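Local coordinates for glycoside hydrolase family 16 protein (Bacteroides ovatus, PDB 7KR6) that probably hydrolyses glycosidic bonds of mixed-linkage beta-glucans as an endo-glucanase, and here carries a bound glucan-derived inhibitor, at residues Tyr199-Asp204 / Leu208-Asp213; Val72-Gly75 / Lys80-Leu83. The protein carries 1 engineered substitution. All coordinates share one frame; numbering follows the deposited sequence.

Interaction 1 of 2, residues Tyr199-Asp204 / Leu208-Asp213; sequences YSLDWD and LTISID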
ATOM      1  N   TYR A 199       0.359 -19.248 -10.241  1.00 18.61           N
ATOM      2  CA  TYR A 199       0.342 -18.419  -9.019  1.00 17.95           C
ATOM      3  C   TYR A 199       0.155 -19.408  -7.869  1.00 19.38           C
ATOM      4  O   TYR A 199      -0.836 -20.124  -7.901  1.00 19.49           O
ATOM      5  CB  TYR A 199      -0.761 -17.348  -9.108  1.00 18.01           C
ATOM      6  CG  TYR A 199      -0.552 -16.440 -10.295  1.00 18.79           C
ATOM      7  CD1 TYR A 199       0.258 -15.345 -10.148  1.00 17.95           C
ATOM      8  CD2 TYR A 199      -1.065 -16.715 -11.557  1.00 19.80           C
ATOM      9  CE1 TYR A 199       0.538 -14.510 -11.208  1.00 20.97           C
ATOM     10  CE2 TYR A 199      -0.777 -15.901 -12.646  1.00 19.20           C
ATOM     11  CZ  TYR A 199       0.018 -14.786 -12.455  1.00 21.27           C
ATOM     12  OH  TYR A 199       0.300 -13.928 -13.488  1.00 20.71           O
ATOM     13  N   SER A 200       1.094 -19.409  -6.923  1.00 19.37           N
ATOM     14  CA  SER A 200       1.125 -20.378  -5.799  1.00 20.65           C
ATOM     15  C   SER A 200       1.128 -19.639  -4.469  1.00 19.32           C
ATOM     16  O   SER A 200       1.812 -18.619  -4.322  1.00 18.37           O
ATOM     17  CB  SER A 200       2.327 -21.247  -5.914  1.00 22.21           C
ATOM     18  OG  SER A 200       2.375 -21.846  -7.209  1.00 25.99           O
ATOM     19  N   LEU A 201       0.422 -20.198  -3.496  1.00 19.12           N
ATOM     20  CA  LEU A 201       0.486 -19.748  -2.096  1.00 17.55           C
ATOM     21  C   LEU A 201       0.816 -20.949  -1.230  1.00 19.06           C
ATOM     22  O   LEU A 201       0.015 -21.913  -1.244  1.00 20.44           O
ATOM     23  CB  LEU A 201      -0.855 -19.170  -1.651  1.00 17.79           C
ATOM     24  CG  LEU A 201      -0.915 -18.826  -0.167  1.00 18.56           C
ATOM     25  CD1 LEU A 201      -0.110 -17.587   0.165  1.00 20.69           C
ATOM     26  CD2 LEU A 201      -2.325 -18.648   0.283  1.00 18.29           C
ATOM     27  N   ASP A 202       1.913 -20.858  -0.507  1.00 19.32           N
ATOM     28  CA  ASP A 202       2.277 -21.796   0.578  1.00 20.23           C
ATOM     29  C   ASP A 202       1.751 -21.202   1.878  1.00 20.95           C
ATOM     30  O   ASP A 202       1.890 -19.983   2.111  1.00 21.18           O
ATOM     31  CB  ASP A 202       3.774 -22.008   0.633  1.00 20.57           C
ATOM     32  CG  ASP A 202       4.301 -22.966  -0.410  1.00 27.44           C
ATOM     33  OD1 ASP A 202       3.902 -24.166  -0.360  1.00 28.91           O
ATOM     34  OD2 ASP A 202       5.153 -22.535  -1.204  1.00 25.69           O
ATOM     35  N   TRP A 203       1.235 -22.036   2.765  1.00 21.28           N
ATOM     36  CA  TRP A 203       0.562 -21.548   3.983  1.00 18.30           C
ATOM     37  C   TRP A 203       0.854 -22.570   5.086  1.00 21.66           C
ATOM     38  O   TRP A 203       0.542 -23.757   4.873  1.00 21.56           O
ATOM     39  CB  TRP A 203      -0.923 -21.418   3.697  1.00 20.02           C
ATOM     40  CG  TRP A 203      -1.791 -20.998   4.833  1.00 17.56           C
ATOM     41  CD1 TRP A 203      -1.468 -20.441   6.034  1.00 17.60           C
ATOM     42  CD2 TRP A 203      -3.218 -21.057   4.775  1.00 18.27           C
ATOM     43  NE1 TRP A 203      -2.608 -20.111   6.709  1.00 20.84           N
ATOM     44  CE2 TRP A 203      -3.701 -20.520   5.980  1.00 18.34           C
ATOM     45  CE3 TRP A 203      -4.117 -21.517   3.816  1.00 19.51           C
ATOM     46  CZ2 TRP A 203      -5.072 -20.425   6.241  1.00 20.04           C
ATOM     47  CZ3 TRP A 203      -5.474 -21.431   4.076  1.00 19.53           C
ATOM     48  CH2 TRP A 203      -5.941 -20.877   5.278  1.00 21.77           C
ATOM     49  N   ASP A 204       1.513 -22.113   6.135  1.00 21.70           N
ATOM     50  CA  ASP A 204       1.689 -22.922   7.372  1.00 22.87           C
ATOM     51  C   ASP A 204       1.423 -22.025   8.567  1.00 22.09           C
ATOM     52  O   ASP A 204       1.004 -20.894   8.370  1.00 22.07           O
ATOM     53  CB  ASP A 204       3.046 -23.614   7.375  1.00 23.97           C
ATOM     54  CG  ASP A 204       4.272 -22.719   7.546  1.00 29.06           C
ATOM     55  OD1 ASP A 204       4.131 -21.553   7.908  1.00 23.59           O
ATOM     56  OD2 ASP A 204       5.407 -23.251   7.364  1.00 32.71           O
ATOM     57  N   LEU A 208       2.897 -17.106   5.054  1.00 19.34           N
ATOM     58  CA  LEU A 208       2.205 -17.126   3.755  1.00 18.14           C
ATOM     59  C   LEU A 208       3.252 -16.761   2.707  1.00 17.67           C
ATOM     60  O   LEU A 208       3.801 -15.659   2.819  1.00 19.19           O
ATOM     61  CB  LEU A 208       1.084 -16.089   3.785  1.00 19.37           C
ATOM     62  CG  LEU A 208      -0.083 -16.416   4.702  1.00 19.51           C
ATOM     63  CD1 LEU A 208      -1.005 -15.224   4.776  1.00 19.50           C
ATOM     64  CD2 LEU A 208      -0.852 -17.651   4.235  1.00 20.11           C
ATOM     65  N   THR A 209       3.564 -17.653   1.777  1.00 17.81           N
ATOM     66  CA  THR A 209       4.596 -17.378   0.760  1.00 19.02           C
ATOM     67  C   THR A 209       3.960 -17.469  -0.598  1.00 17.92           C
ATOM     68  O   THR A 209       3.413 -18.527  -0.951  1.00 18.52           O
ATOM     69  CB  THR A 209       5.777 -18.328   0.870  1.00 19.04           C
ATOM     70  OG1 THR A 209       6.339 -18.095   2.145  1.00 21.37           O
ATOM     71  CG2 THR A 209       6.759 -18.130  -0.273  1.00 19.89           C
ATOM     72  N   ILE A 210       4.009 -16.376  -1.354  1.00 18.28           N
ATOM     73  CA  ILE A 210       3.523 -16.287  -2.733  1.00 18.32           C
ATOM     74  C   ILE A 210       4.662 -16.583  -3.712  1.00 17.99           C
ATOM     75  O   ILE A 210       5.751 -15.997  -3.536  1.00 18.27           O
ATOM     76  CB  ILE A 210       2.868 -14.903  -2.981  1.00 20.06           C
ATOM     77  CG1 ILE A 210       1.606 -14.668  -2.132  1.00 20.86           C
ATOM     78  CG2 ILE A 210       2.523 -14.800  -4.433  1.00 19.34           C
ATOM     79  CD1 ILE A 210       1.860 -14.211  -0.728  1.00 19.89           C
ATOM     80  N   SER A 211       4.394 -17.463  -4.675  1.00 19.79           N
ATOM     81  CA  SER A 211       5.293 -17.742  -5.817  1.00 19.39           C
ATOM     82  C   SER A 211       4.594 -17.469  -7.143  1.00 20.24           C
ATOM     83  O   SER A 211       3.362 -17.652  -7.257  1.00 19.38           O
ATOM     84  CB  SER A 211       5.869 -19.167  -5.763  1.00 20.27           C
ATOM     85  OG  SER A 211       6.535 -19.434  -4.534  1.00 21.94           O
ATOM     86  N   ILE A 212       5.389 -17.127  -8.165  1.00 19.16           N
ATOM     87  CA  ILE A 212       4.900 -16.877  -9.526  1.00 20.09           C
ATOM     88  C   ILE A 212       5.848 -17.651 -10.442  1.00 20.08           C
ATOM     89  O   ILE A 212       7.060 -17.387 -10.397  1.00 20.44           O
ATOM     90  CB  ILE A 212       4.802 -15.366  -9.850  1.00 21.24           C
ATOM     91  CG1 ILE A 212       3.886 -14.656  -8.848  1.00 23.91           C
ATOM     92  CG2 ILE A 212       4.334 -15.143 -11.265  1.00 21.78           C
ATOM     93  CD1 ILE A 212       4.004 -13.153  -8.870  1.00 23.85           C
ATOM     94  N   ASP A 213       5.274 -18.596 -11.157  1.00 21.41           N
ATOM     95  CA  ASP A 213       6.026 -19.557 -11.985  1.00 22.26           C
ATOM     96  C   ASP A 213       7.165 -20.165 -11.176  1.00 22.37           C
ATOM     97  O   ASP A 213       8.310 -20.228 -11.684  1.00 21.85           O
ATOM     98  CB  ASP A 213       6.510 -18.861 -13.247  1.00 23.65           C
ATOM     99  CG  ASP A 213       5.421 -18.528 -14.248  1.00 25.21           C
ATOM    100  OD1 ASP A 213       4.421 -19.226 -14.263  1.00 26.32           O
ATOM    101  OD2 ASP A 213       5.632 -17.593 -15.049  1.00 31.80           O
TER
HETATM  102  O   HOH W   1       4.587 -20.366  -2.807  1.00 21.75           O

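Interaction 2 of 2, residues Val72-Gly75 / Lys80-Leu83; sequences VSVG and KSVL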
ATOM      1  N   VAL A  72     -19.446 -14.948 -16.442  1.00 23.48           N
ATOM      2  CA  VAL A  72     -18.660 -16.124 -16.010  1.00 22.74           C
ATOM      3  C   VAL A  72     -19.053 -17.264 -16.946  1.00 24.46           C
ATOM      4  O   VAL A  72     -20.278 -17.552 -17.066  1.00 26.25           O
ATOM      5  CB  VAL A  72     -18.925 -16.484 -14.540  1.00 22.14           C
ATOM      6  CG1 VAL A  72     -18.043 -17.642 -14.131  1.00 24.66           C
ATOM      7  CG2 VAL A  72     -18.719 -15.283 -13.614  1.00 23.74           C
ATOM      8  N   SER A  73     -18.054 -17.927 -17.525  1.00 23.58           N
ATOM      9  CA  SER A  73     -18.314 -19.103 -18.379  1.00 25.52           C
ATOM     10  C   SER A  73     -17.162 -20.092 -18.299  1.00 25.31           C
ATOM     11  O   SER A  73     -16.043 -19.743 -17.821  1.00 25.65           O
ATOM     12  CB  SER A  73     -18.636 -18.683 -19.793  1.00 26.96           C
ATOM     13  OG  SER A  73     -17.481 -18.221 -20.453  1.00 26.60           O
ATOM     14  N   VAL A  74     -17.416 -21.329 -18.732  1.00 24.67           N
ATOM     15  CA  VAL A  74     -16.359 -22.337 -18.955  1.00 25.23           C
ATOM     16  C   VAL A  74     -16.315 -22.641 -20.455  1.00 29.36           C
ATOM     17  O   VAL A  74     -17.404 -22.878 -21.045  1.00 32.54           O
ATOM     18  CB  VAL A  74     -16.563 -23.594 -18.080  1.00 28.72           C
ATOM     19  CG1 VAL A  74     -15.635 -24.705 -18.514  1.00 27.26           C
ATOM     20  CG2 VAL A  74     -16.323 -23.266 -16.611  1.00 27.71           C
ATOM     21  N   GLY A  75     -15.141 -22.575 -21.071  1.00 26.77           N
ATOM     22  CA  GLY A  75     -15.047 -22.666 -22.539  1.00 26.76           C
ATOM     23  C   GLY A  75     -13.685 -23.078 -22.998  1.00 31.21           C
ATOM     24  O   GLY A  75     -12.835 -23.420 -22.181  1.00 30.37           O
ATOM     25  N   LYS A  80      -7.310 -26.110 -24.512  1.00 34.25           N
ATOM     26  CA  LYS A  80      -7.561 -26.088 -23.053  1.00 30.67           C
ATOM     27  C   LYS A  80      -9.047 -25.857 -22.787  1.00 29.01           C
ATOM     28  O   LYS A  80      -9.691 -25.156 -23.577  1.00 33.37           O
ATOM     29  CB  LYS A  80      -6.776 -24.954 -22.391  1.00 26.00           C
ATOM     30  CG  LYS A  80      -5.271 -25.108 -22.403  1.00 28.81           C
ATOM     31  CD  LYS A  80      -4.558 -23.931 -21.737  1.00 30.43           C
ATOM     32  CE  LYS A  80      -3.052 -24.027 -21.756  1.00 31.54           C
ATOM     33  NZ  LYS A  80      -2.509 -23.893 -23.124  1.00 35.48           N
ATOM     34  N   SER A  81      -9.552 -26.397 -21.677  1.00 25.70           N
ATOM     35  CA  SER A  81     -10.864 -26.052 -21.104  1.00 26.48           C
ATOM     36  C   SER A  81     -10.591 -25.180 -19.888  1.00 24.45           C
ATOM     37  O   SER A  81      -9.819 -25.599 -19.042  1.00 25.17           O
ATOM     38  CB  SER A  81     -11.750 -27.235 -20.731  1.00 25.19           C
ATOM     39  OG  SER A  81     -13.089 -26.769 -20.497  1.00 27.62           O
ATOM     40  N   VAL A  82     -11.179 -24.007 -19.868  1.00 23.24           N
ATOM     41  CA  VAL A  82     -10.789 -22.958 -18.866  1.00 23.71           C
ATOM     42  C   VAL A  82     -12.029 -22.262 -18.319  1.00 21.88           C
ATOM     43  O   VAL A  82     -13.072 -22.112 -18.992  1.00 24.74           O
ATOM     44  CB  VAL A  82      -9.822 -21.935 -19.510  1.00 24.33           C
ATOM     45  CG1 VAL A  82      -8.616 -22.629 -20.076  1.00 25.33           C
ATOM     46  CG2 VAL A  82     -10.519 -21.104 -20.560  1.00 26.24           C
ATOM     47  N   LEU A  83     -11.904 -21.741 -17.118  1.00 21.06           N
ATOM     48  CA  LEU A  83     -12.855 -20.753 -16.590  1.00 20.88           C
ATOM     49  C   LEU A  83     -12.578 -19.405 -17.285  1.00 22.35           C
ATOM     50  O   LEU A  83     -11.428 -18.975 -17.322  1.00 22.15           O
ATOM     51  CB  LEU A  83     -12.694 -20.649 -15.063  1.00 23.79           C
ATOM     52  CG  LEU A  83     -13.539 -19.579 -14.369  1.00 23.42           C
ATOM     53  CD1 LEU A  83     -15.013 -19.958 -14.339  1.00 27.05           C
ATOM     54  CD2 LEU A  83     -12.988 -19.344 -12.958  1.00 27.76           C
TER

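Interaction 1 of 2, residues Tyr199-Asp204 / Leu208-Asp213
An antiparallel beta hairpin brings strand 199-203 against strand 208-212, with Ser-200 facing Ser-211 and Asp-202 facing Thr-209 as hydrogen-bonded pairs. Four nearly straight backbone bonds join them. Asp-202 N gives the shortest, 2.8 Å to Thr-209 O. Thr-209 O also accepts a bond from a water, at 2.9 Å. The same water donates to Asp-202 OD2 at 2.8 Å and accepts from Ser-211 OG at 2.8 Å, so it ties both strands together on the polar face. Ser-200 OG turns to Glu-113, and Thr-209 OG1 to Thr-219.

The other face is apolar. Leu-208 CD2 sits over one face of the Trp-203 indole, 3.7 Å from the centroid of the five-membered ring, a CH-pi contact. With CG turned opposite the backbone N (chi1 177°), Trp-203 lies alongside Leu-208, and its NE1 bonds to Phe-228 O. Leu-201 CD1 meets Ile-210 CD1 at 4.0 Å, and Tyr-199 CE1 meets Ile-212 CG2 at 3.8 Å. Leu-201 and Leu-208 also pack on Ile-147 and Ile-145 of strand 144-150. One apolar face turned to the opposing strands and one more polar face is typical of a beta sandwich, here the beta-jelly-roll of family 16 glycoside hydrolases.

Interaction 2 of 2, residues Val72-Gly75 / Lys80-Leu83
Gly-75 O accepts the shortest polar bond between the two strands, from Val-82 N at 2.9 Å. The N-H arrives nearly along the C=O axis, with a C=O...N angle of 169°. Val-82 O answers by taking the N-H of Gly-75, with Gly-75 N at 3.0 Å from Val-82 O. These two bonds make Gly-75 and Val-82 an antiparallel hydrogen-bonded pair. Each carbonyl oxygen also receives a CA-H contact: Val-74 CA lies 3.3 Å from Val-82 O, and Ser-81 CA approaches Gly-75 O.

Val-74 and Leu-83 form the next pair, a non-hydrogen-bonded one. Leu-83 CD1 collects the apolar contacts on this face. Leu-83 CG is anti to the backbone N (chi1 175°), and its CD1 reaches across to the first strand. Leu-83 CD1 meets Val-72 CG1 at 3.8 Å and Val-74 CG2 at 4.2 Å. The Val-72 and Leu-83 side chains run at a slant to each other. The other methyl of Val-74, CG1, lies 3.8 Å from Ser-81 OG. That hydroxyl has its polar partner elsewhere, in a hydrogen bond with Phe-42 O.

The hairpin of strands 72-77 and 80-90 goes on past this contact, where Ser-73 and Ile-84 share backbone bonding. Val-72 and Leu-83 both touch Ile-99 of strand 93-107. Strand 80-90 also pairs with strand 261-271: Leu-83 bonds through its backbone to Ile-266, and Val-82 packs on Tyr-265 and Asp-267.

Interactions 1 and 2 are both antiparallel hairpins, following each other along the chain within the family 16 region. Their centres are 24 Å apart and their nearest atoms about 12 Å, so they do not touch. Strand 261-271 connects them: it pairs with strand 80-90 of interaction 2 and with strand 112-117, which in turn pairs with strand 197-203 of interaction 1. In interaction 1 the side chain of Ile-210 is about 12 Å from the bound 2-deoxy-2-fluoroglucose. Strand 144-150, against which it packs, carries the pocket residues Glu-144 and Asp-146. None of the residues in either contact belongs to that pocket.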